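PDB 2QRU: uncharacterized protein from Enterococcus faecalis, which is of unknown function but has an alpha/beta hydrolase fold and is probably a hydrolase, its substrate not identified. Local coordinates for residues T72-D75 and H76-T80; K115-T119 and L120-P124; Y200-D204 and E205-T209. One frame throughout, in Å; residues are numbered along the deposited sequence. Where two conformers were deposited one is given.

Interaction 1 (T72-D75 and H76-T80). With EDO (1,2-ethanediol), chain F.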
loop_
_atom_site.group_PDB
_atom_site.type_symbol
_atom_site.label_atom_id
_atom_site.label_comp_id
_atom_site.label_asym_id
_atom_site.label_seq_id
_atom_site.Cartn_x
_atom_site.Cartn_y
_atom_site.Cartn_z
ATOM N N THR A 72 -8.905 11.901 7.944
ATOM C CA THR A 72 -9.533 11.864 6.630
ATOM C C THR A 72 -10.129 10.461 6.454
ATOM O O THR A 72 -9.454 9.476 6.759
ATOM C CB THR A 72 -8.500 12.131 5.516
ATOM O OG1 THR A 72 -7.904 13.428 5.715
ATOM C CG2 THR A 72 -9.156 12.084 4.156
ATOM N N LYS A 73 -11.389 10.383 6.002
ATOM C CA LYS A 73 -12.116 9.099 5.862
ATOM C C LYS A 73 -11.714 8.369 4.582
ATOM O O LYS A 73 -11.192 8.995 3.663
ATOM C CB LYS A 73 -13.641 9.319 5.910
ATOM C CG LYS A 73 -14.123 9.982 7.204
ATOM C CD LYS A 73 -13.412 9.395 8.431
ATOM C CE LYS A 73 -14.020 9.952 9.713
ATOM N NZ LYS A 73 -13.192 9.655 10.908
ATOM N N ILE A 74 -11.932 7.056 4.517
ATOM C CA ILE A 74 -11.345 6.267 3.415
ATOM C C ILE A 74 -11.827 6.736 2.045
ATOM O O ILE A 74 -11.036 6.808 1.099
ATOM C CB ILE A 74 -11.604 4.763 3.565
ATOM C CG1 ILE A 74 -10.740 4.185 4.690
ATOM C CG2 ILE A 74 -11.289 4.024 2.229
ATOM C CD1 ILE A 74 -10.844 2.638 4.798
ATOM N N ASP A 75 -13.122 7.037 1.934
ATOM C CA ASP A 75 -13.668 7.520 0.665
ATOM C C ASP A 75 -12.829 8.716 0.190
ATOM O O ASP A 75 -12.454 8.781 -0.968
ATOM C CB ASP A 75 -15.183 7.857 0.746
ATOM C CG ASP A 75 -15.511 8.985 1.737
ATOM O OD1 ASP A 75 -14.796 9.142 2.751
ATOM O OD2 ASP A 75 -16.508 9.714 1.506
ATOM N N HIS A 76 -12.518 9.635 1.106
ATOM C CA HIS A 76 -11.764 10.845 0.778
ATOM C C HIS A 76 -10.276 10.526 0.498
ATOM O O HIS A 76 -9.668 11.096 -0.421
ATOM C CB HIS A 76 -11.929 11.842 1.928
ATOM C CG HIS A 76 -11.489 13.237 1.600
ATOM N ND1 HIS A 76 -12.319 14.329 1.746
ATOM C CD2 HIS A 76 -10.305 13.723 1.155
ATOM C CE1 HIS A 76 -11.666 15.427 1.401
ATOM N NE2 HIS A 76 -10.441 15.087 1.040
ATOM N N ILE A 77 -9.702 9.616 1.287
ATOM C CA ILE A 77 -8.324 9.169 1.084
ATOM C C ILE A 77 -8.171 8.659 -0.358
ATOM O O ILE A 77 -7.210 9.011 -1.053
ATOM C CB ILE A 77 -7.907 8.037 2.077
ATOM C CG1 ILE A 77 -7.886 8.567 3.520
ATOM C CG2 ILE A 77 -6.485 7.453 1.666
ATOM C CD1 ILE A 77 -7.672 7.500 4.574
ATOM N N LEU A 78 -9.134 7.836 -0.798
ATOM C CA LEU A 78 -9.097 7.230 -2.141
ATOM C C LEU A 78 -9.240 8.298 -3.234
ATOM O O LEU A 78 -8.457 8.302 -4.175
ATOM C CB LEU A 78 -10.212 6.167 -2.276
ATOM C CG LEU A 78 -9.928 4.891 -1.483
ATOM C CD1 LEU A 78 -11.128 3.926 -1.470
ATOM C CD2 LEU A 78 -8.620 4.221 -1.974
ATOM N N ARG A 79 -10.185 9.234 -3.086
ATOM C CA ARG A 79 -10.363 10.309 -4.058
ATOM C C ARG A 79 -9.068 11.141 -4.187
ATOM O O ARG A 79 -8.606 11.447 -5.292
ATOM C CB ARG A 79 -11.510 11.230 -3.594
ATOM C CG ARG A 79 -11.912 12.330 -4.534
ATOM C CD ARG A 79 -13.286 12.890 -4.075
ATOM N NE ARG A 79 -14.158 11.782 -3.671
ATOM C CZ ARG A 79 -14.736 11.614 -2.474
ATOM N NH1 ARG A 79 -14.606 12.519 -1.503
ATOM N NH2 ARG A 79 -15.486 10.527 -2.260
ATOM N N THR A 80 -8.514 11.516 -3.037
ATOM C CA THR A 80 -7.266 12.304 -2.987
ATOM C C THR A 80 -6.086 11.535 -3.607
ATOM O O THR A 80 -5.236 12.123 -4.260
ATOM C CB THR A 80 -6.976 12.775 -1.563
ATOM O OG1 THR A 80 -8.047 13.641 -1.144
ATOM C CG2 THR A 80 -5.663 13.569 -1.508
HETATM C C1 EDO F . -18.841 7.855 -1.332
HETATM O O1 EDO F . -18.245 8.964 -0.641
HETATM C C2 EDO F . -18.337 6.565 -0.692
HETATM O O2 EDO F . -19.127 5.427 -1.069
#

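Interaction 2 (K115-T119 and L120-P124)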
loop_
_atom_site.group_PDB
_atom_site.type_symbol
_atom_site.label_atom_id
_atom_site.label_comp_id
_atom_site.label_asym_id
_atom_site.label_seq_id
_atom_site.Cartn_x
_atom_site.Cartn_y
_atom_site.Cartn_z
ATOM N N LYS A 115 -8.299 0.601 -10.285
ATOM C CA LYS A 115 -9.658 0.679 -10.829
ATOM C C LYS A 115 -9.975 2.098 -11.333
ATOM O O LYS A 115 -10.512 2.303 -12.452
ATOM C CB LYS A 115 -10.638 0.242 -9.760
ATOM C CG LYS A 115 -12.114 0.333 -10.231
ATOM C CD LYS A 115 -13.025 0.104 -9.034
ATOM C CE LYS A 115 -14.476 0.272 -9.410
ATOM N NZ LYS A 115 -14.862 -0.624 -10.539
ATOM N N GLN A 116 -9.641 3.089 -10.509
ATOM C CA GLN A 116 -9.897 4.491 -10.887
ATOM C C GLN A 116 -9.074 4.951 -12.080
ATOM O O GLN A 116 -9.596 5.672 -12.950
ATOM C CB GLN A 116 -9.686 5.419 -9.702
ATOM C CG GLN A 116 -10.701 5.195 -8.640
ATOM C CD GLN A 116 -12.128 5.183 -9.214
ATOM O OE1 GLN A 116 -12.526 6.092 -9.957
ATOM N NE2 GLN A 116 -12.897 4.146 -8.871
ATOM N N LEU A 117 -7.805 4.551 -12.114
ATOM C CA LEU A 117 -6.895 4.864 -13.236
ATOM C C LEU A 117 -7.345 4.288 -14.588
ATOM O O LEU A 117 -7.203 4.951 -15.627
ATOM C CB LEU A 117 -5.452 4.475 -12.929
ATOM C CG LEU A 117 -4.785 5.224 -11.772
ATOM C CD1 LEU A 117 -3.316 4.800 -11.655
ATOM C CD2 LEU A 117 -4.895 6.751 -11.936
ATOM N N GLN A 118 -7.919 3.080 -14.579
ATOM C CA GLN A 118 -8.525 2.538 -15.804
ATOM C C GLN A 118 -9.507 3.509 -16.435
ATOM O O GLN A 118 -9.585 3.602 -17.662
ATOM C CB GLN A 118 -9.221 1.193 -15.536
ATOM C CG GLN A 118 -8.248 0.054 -15.324
ATOM C CD GLN A 118 -8.916 -1.237 -14.848
ATOM O OE1 GLN A 118 -9.683 -1.233 -13.900
ATOM N NE2 GLN A 118 -8.580 -2.338 -15.476
ATOM N N THR A 119 -10.253 4.254 -15.617
ATOM C CA THR A 119 -11.260 5.172 -16.128
ATOM C C THR A 119 -10.657 6.439 -16.743
ATOM O O THR A 119 -11.296 7.131 -17.543
ATOM C CB THR A 119 -12.288 5.607 -15.046
ATOM O OG1 THR A 119 -11.702 6.597 -14.190
ATOM C CG2 THR A 119 -12.770 4.415 -14.227
ATOM N N LEU A 120 -9.431 6.734 -16.349
ATOM C CA LEU A 120 -8.703 7.900 -16.807
ATOM C C LEU A 120 -7.689 7.542 -17.900
ATOM O O LEU A 120 -6.813 8.345 -18.210
ATOM C CB LEU A 120 -7.978 8.529 -15.622
ATOM C CG LEU A 120 -8.828 9.059 -14.465
ATOM C CD1 LEU A 120 -7.922 9.317 -13.264
ATOM C CD2 LEU A 120 -9.609 10.325 -14.869
ATOM N N ASN A 121 -7.796 6.332 -18.458
ATOM C CA ASN A 121 -6.833 5.823 -19.453
ATOM C C ASN A 121 -5.376 5.791 -18.997
ATOM O O ASN A 121 -4.471 6.152 -19.760
ATOM C CB ASN A 121 -6.943 6.621 -20.762
ATOM C CG ASN A 121 -8.135 6.222 -21.574
ATOM O OD1 ASN A 121 -8.285 5.053 -21.943
ATOM N ND2 ASN A 121 -8.999 7.187 -21.869
ATOM N N LEU A 122 -5.145 5.348 -17.761
ATOM C CA LEU A 122 -3.814 5.361 -17.155
ATOM C C LEU A 122 -3.456 4.019 -16.491
ATOM O O LEU A 122 -2.976 3.972 -15.343
ATOM C CB LEU A 122 -3.716 6.471 -16.121
ATOM C CG LEU A 122 -3.585 7.875 -16.713
ATOM C CD1 LEU A 122 -3.789 8.902 -15.615
ATOM C CD2 LEU A 122 -2.198 8.010 -17.337
ATOM N N THR A 123 -3.636 2.947 -17.232
ATOM C CA THR A 123 -3.456 1.606 -16.691
ATOM C C THR A 123 -1.978 1.320 -16.313
ATOM O O THR A 123 -1.077 1.537 -17.123
ATOM C CB THR A 123 -3.930 0.560 -17.700
ATOM O OG1 THR A 123 -5.255 0.895 -18.155
ATOM C CG2 THR A 123 -3.919 -0.815 -17.065
ATOM N N PRO A 124 -1.735 0.843 -15.080
ATOM C CA PRO A 124 -0.366 0.438 -14.712
ATOM C C PRO A 124 0.095 -0.703 -15.612
ATOM O O PRO A 124 -0.741 -1.468 -16.096
ATOM C CB PRO A 124 -0.522 -0.095 -13.278
ATOM C CG PRO A 124 -1.811 0.609 -12.759
ATOM C CD PRO A 124 -2.697 0.637 -13.980
HETATM O O HOH W 1 -7.146 -1.647 -18.442
#

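Interaction 3 (Y200-D204 and E205-T209)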
loop_
_atom_site.group_PDB
_atom_site.type_symbol
_atom_site.label_atom_id
_atom_site.label_comp_id
_atom_site.label_asym_id
_atom_site.label_seq_id
_atom_site.Cartn_x
_atom_site.Cartn_y
_atom_site.Cartn_z
ATOM N N TYR A 200 -16.573 -0.378 -1.043
ATOM C CA TYR A 200 -15.154 -0.424 -0.694
ATOM C C TYR A 200 -14.495 -1.718 -1.151
ATOM O O TYR A 200 -13.281 -1.912 -0.932
ATOM C CB TYR A 200 -15.009 -0.278 0.820
ATOM C CG TYR A 200 -15.520 1.051 1.319
ATOM C CD1 TYR A 200 -16.881 1.249 1.594
ATOM C CD2 TYR A 200 -14.643 2.146 1.466
ATOM C CE1 TYR A 200 -17.354 2.475 2.028
ATOM C CE2 TYR A 200 -15.114 3.383 1.917
ATOM C CZ TYR A 200 -16.475 3.539 2.185
ATOM O OH TYR A 200 -16.960 4.764 2.624
ATOM N N ALA A 201 -15.289 -2.584 -1.783
ATOM C CA ALA A 201 -14.828 -3.898 -2.233
ATOM C C ALA A 201 -14.616 -3.962 -3.733
ATOM O O ALA A 201 -15.442 -3.444 -4.500
ATOM C CB ALA A 201 -15.830 -4.937 -1.827
ATOM N N LEU A 202 -13.554 -4.648 -4.155
ATOM C CA LEU A 202 -13.315 -4.910 -5.572
ATOM C C LEU A 202 -13.858 -6.281 -5.913
ATOM O O LEU A 202 -13.505 -7.275 -5.261
ATOM C CB LEU A 202 -11.820 -4.827 -5.891
ATOM C CG LEU A 202 -11.233 -3.435 -5.623
ATOM C CD1 LEU A 202 -9.716 -3.529 -5.550
ATOM C CD2 LEU A 202 -11.685 -2.453 -6.697
ATOM N N SER A 203 -14.701 -6.333 -6.947
ATOM C CA SER A 203 -15.254 -7.600 -7.424
ATOM C C SER A 203 -14.228 -8.405 -8.196
ATOM O O SER A 203 -13.259 -7.869 -8.725
ATOM C CB SER A 203 -16.463 -7.360 -8.350
ATOM O OG SER A 203 -15.982 -6.662 -9.483
ATOM N N ASP A 204 -14.464 -9.707 -8.284
ATOM C CA ASP A 204 -13.663 -10.554 -9.150
ATOM C C ASP A 204 -13.687 -10.042 -10.583
ATOM O O ASP A 204 -12.647 -10.029 -11.250
ATOM C CB ASP A 204 -14.110 -12.027 -9.058
ATOM C CG ASP A 204 -13.738 -12.684 -7.722
ATOM O OD1 ASP A 204 -13.044 -12.062 -6.891
ATOM O OD2 ASP A 204 -14.146 -13.851 -7.494
ATOM N N GLU A 205 -14.882 -9.655 -11.050
ATOM C CA GLU A 205 -15.061 -9.045 -12.363
ATOM C C GLU A 205 -14.001 -7.970 -12.573
ATOM O O GLU A 205 -13.225 -8.011 -13.530
ATOM C CB GLU A 205 -16.453 -8.419 -12.461
ATOM C CG GLU A 205 -16.781 -7.865 -13.845
ATOM C CD GLU A 205 -18.263 -7.534 -14.037
ATOM O OE1 GLU A 205 -18.829 -7.941 -15.070
ATOM O OE2 GLU A 205 -18.858 -6.861 -13.166
ATOM N N THR A 206 -13.986 -7.010 -11.658
ATOM C CA THR A 206 -13.032 -5.900 -11.695
ATOM C C THR A 206 -11.571 -6.402 -11.731
ATOM O O THR A 206 -10.765 -5.970 -12.569
ATOM C CB THR A 206 -13.295 -4.900 -10.524
ATOM O OG1 THR A 206 -14.545 -4.230 -10.772
ATOM C CG2 THR A 206 -12.170 -3.829 -10.399
ATOM N N LEU A 207 -11.218 -7.314 -10.816
ATOM C CA LEU A 207 -9.843 -7.814 -10.733
ATOM C C LEU A 207 -9.432 -8.470 -12.042
ATOM O O LEU A 207 -8.282 -8.365 -12.442
ATOM C CB LEU A 207 -9.717 -8.797 -9.585
ATOM C CG LEU A 207 -9.843 -8.193 -8.174
ATOM C CD1 LEU A 207 -9.865 -9.324 -7.159
ATOM C CD2 LEU A 207 -8.674 -7.230 -7.823
ATOM N N LYS A 208 -10.376 -9.131 -12.716
ATOM C CA LYS A 208 -10.099 -9.799 -14.011
ATOM C C LYS A 208 -9.641 -8.844 -15.114
ATOM O O LYS A 208 -9.044 -9.286 -16.087
ATOM C CB LYS A 208 -11.309 -10.629 -14.467
ATOM C CG LYS A 208 -11.444 -11.870 -13.621
ATOM C CD LYS A 208 -12.668 -12.697 -14.028
ATOM C CE LYS A 208 -12.763 -13.893 -13.093
ATOM N NZ LYS A 208 -13.954 -14.703 -13.435
ATOM N N THR A 209 -9.948 -7.556 -14.962
ATOM C CA THR A 209 -9.517 -6.515 -15.901
ATOM C C THR A 209 -8.135 -5.890 -15.578
ATOM O O THR A 209 -7.638 -5.054 -16.369
ATOM C CB THR A 209 -10.522 -5.353 -15.982
ATOM O OG1 THR A 209 -10.421 -4.531 -14.815
ATOM C CG2 THR A 209 -11.954 -5.864 -16.167
HETATM O O HOH W 2 -15.402 -3.716 -8.190
HETATM O O HOH W 3 -18.030 -5.576 -10.841
#

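Interaction 1 (T72-D75 and H76-T80)
Asp75 and Arg79, one helical turn apart, run out together from one face of the helix, yet their charged groups meet only loosely. The carboxylate and guanidinium planes stand 90° apart, and Asp75 OD2 is 4.0 Å from Arg79 NH2, a long salt bridge. A bend at chi3 (-41°) folds the arginine back, so that one face of its guanidinium lies over the carbonyl oxygen of Asp75, which sits near the margin of the group rather than over its centre. A 1,2-ethanediol molecule, probably from the crystallisation liquor, gives a hydrogen bond from its O1 to Asp75 OD2 (2.9 Å) and lies at the guanidinium edge. The other carboxylate oxygen, Asp75 OD1, takes a weak, bent bond from the backbone N of His76, which is possible because CG sits between the backbone N and the carbonyl carbon (chi1 62°).

The remaining side-chain contacts are van der Waals. Ile74 and Leu78 run alongside each other in the same direction, Ile74 CG2 meeting Leu78 CD1 at 3.7 Å; Met38 and Leu136 also touch Ile74, while Leu109 of helix 105-119 touches Leu78. Thr72 crosses His76 at about a right angle, with its CG2 3.6 Å from His76 CB and oblique to the imidazole ring. The CD1 of Ile77 reaches back to within 3.4 Å of the carbonyl oxygen of Thr72.

Backbone bonds from Ile77 N to Lys73 O (2.9 Å), Leu78 N to Ile74 O and Arg79 N to Asp75 O set this spacing. The arrangement is that of a helix N-terminus: Lys73 at the N-cap, Thr72 before it packing on His76, and Ile74/Leu78 and Asp75/Arg79 pairing i to i+4 across the first two turns of helix 74-93 of the alpha/beta hydrolase fold.

Interaction 2 (K115-T119 and L120-P124)
Leu117 O receives two backbone donors, Leu122 N at 3.0 Å and Leu120 N at 2.9 Å, which approach from opposite faces of its carbonyl plane, while Asn121 N makes a weak bond to Gln118 O and the chain turns out of the helix through the positive phi of Asn121. Neither donor to Leu117 O lies in the carbonyl plane: Leu122 N is 42° out of it and Leu120 N 64°.

Among the side chains, Leu117 is buried and meets both later leucines. Its CB packs 4.1 Å from Leu122 CB and lies 3.5 Å from Leu122 O, whereas its CD2 approaches Leu120 CD1 at 4.2 Å, the two side chains slanting across each other. Phe85 of helix 74-93 and Phe98 of strand 98-103 also touch Leu117, and Leu120 rests on Thr82 and Gln86 of helix 74-93.

Thr119 turns its hydroxyl back along the helix. With OG1 placed between the backbone N and the carbonyl carbon (chi1 77°), it donates to Gln116 O over 2.6 Å, in the carbonyl plane; the same oxygen takes a weak bond from Thr119 N. Leu120 CG lies 3.8 Å from Thr119 OG1, so a methine carbon flanks the polar pair. Water 1 joins Gln118 NE2, by a weak bond, to Thr123 OG1 (3.2 Å); the amide nitrogen is also hydrogen-bonded to Thr209 OG1.

The six-to-one bond from Leu122 N to Leu117 O, the weaker one from Asn121 N to Gln118 O and the left-handed Asn121 at C-prime together define a Schellman motif, which ends helix 105-119 before strand 127-130.

Interaction 3 (Y200-D204 and E205-T209)
Ser203, the N-cap residue of helix 204-208, accepts at its OG a nearly straight hydrogen bond from Thr206 N (3.0 Å, N-H...O angle 167°). The serine reaches it because chi1 is 63°, with OG between its own backbone N and carbonyl carbon and facing the first turn. Water 3 lies 2.7 Å from Ser203 OG; it also meets Glu205 OE2 in one of the two glutamate conformers, so that link is doubtful.

Thr206 has chi1 -69°, an arrangement that divides its branches. OG1 stands beside the backbone N and meets water 2 at 2.8 Å, a water that also accepts from Ser203 N. CG2, anti to the backbone N, approaches Leu202 CD2 at 4.0 Å, the two side chains crossing at about a right angle. Leu207 CD2 comes within 4.4 Å of Leu202 CB, a looser apolar contact.

Lys208 CG passes 3.2 Å from Asp204 O, the oxygen that also accepts from Lys208 N. At the far end of the helix, Thr209 OG1 donates to Thr206 O at 2.7 Å, in the carbonyl plane, and Thr209 N bonds the same oxygen.

The loop residue Leu202 lies against Leu111, Gln112 and Lys115 of helix 105-119, where Thr206 also touches Lys115, and Leu207 of the short helix packs on Lys231 and Thr235 of helix 227-235. The segment therefore lies between these two helices and leads into strand 213-218, next to strand 240-244 at the sheet edge.

How the interactions relate
Along the chain the three contacts come in series, marking a helix start (interaction 1), a helix end (interaction 2) and a short capped helix (interaction 3). Helix 105-119 is the common neighbour: interaction 2 closes it, while residues of interactions 1 and 3 pack on it. Centres of interactions 1 and 2 lie about 17 Å apart without touching, and those of 2 and 3 about 14 Å apart, with Lys115 CD packed 3.7 Å from Leu202 CD2. Interactions 1 and 3, about 19 Å between centres, meet where Tyr200 CE2 packs 3.9 Å from Ile74 CG2. All three are thus grouped round helix 105-119, which itself follows strand 98-103 of the mixed sheet of the alpha/beta hydrolase fold.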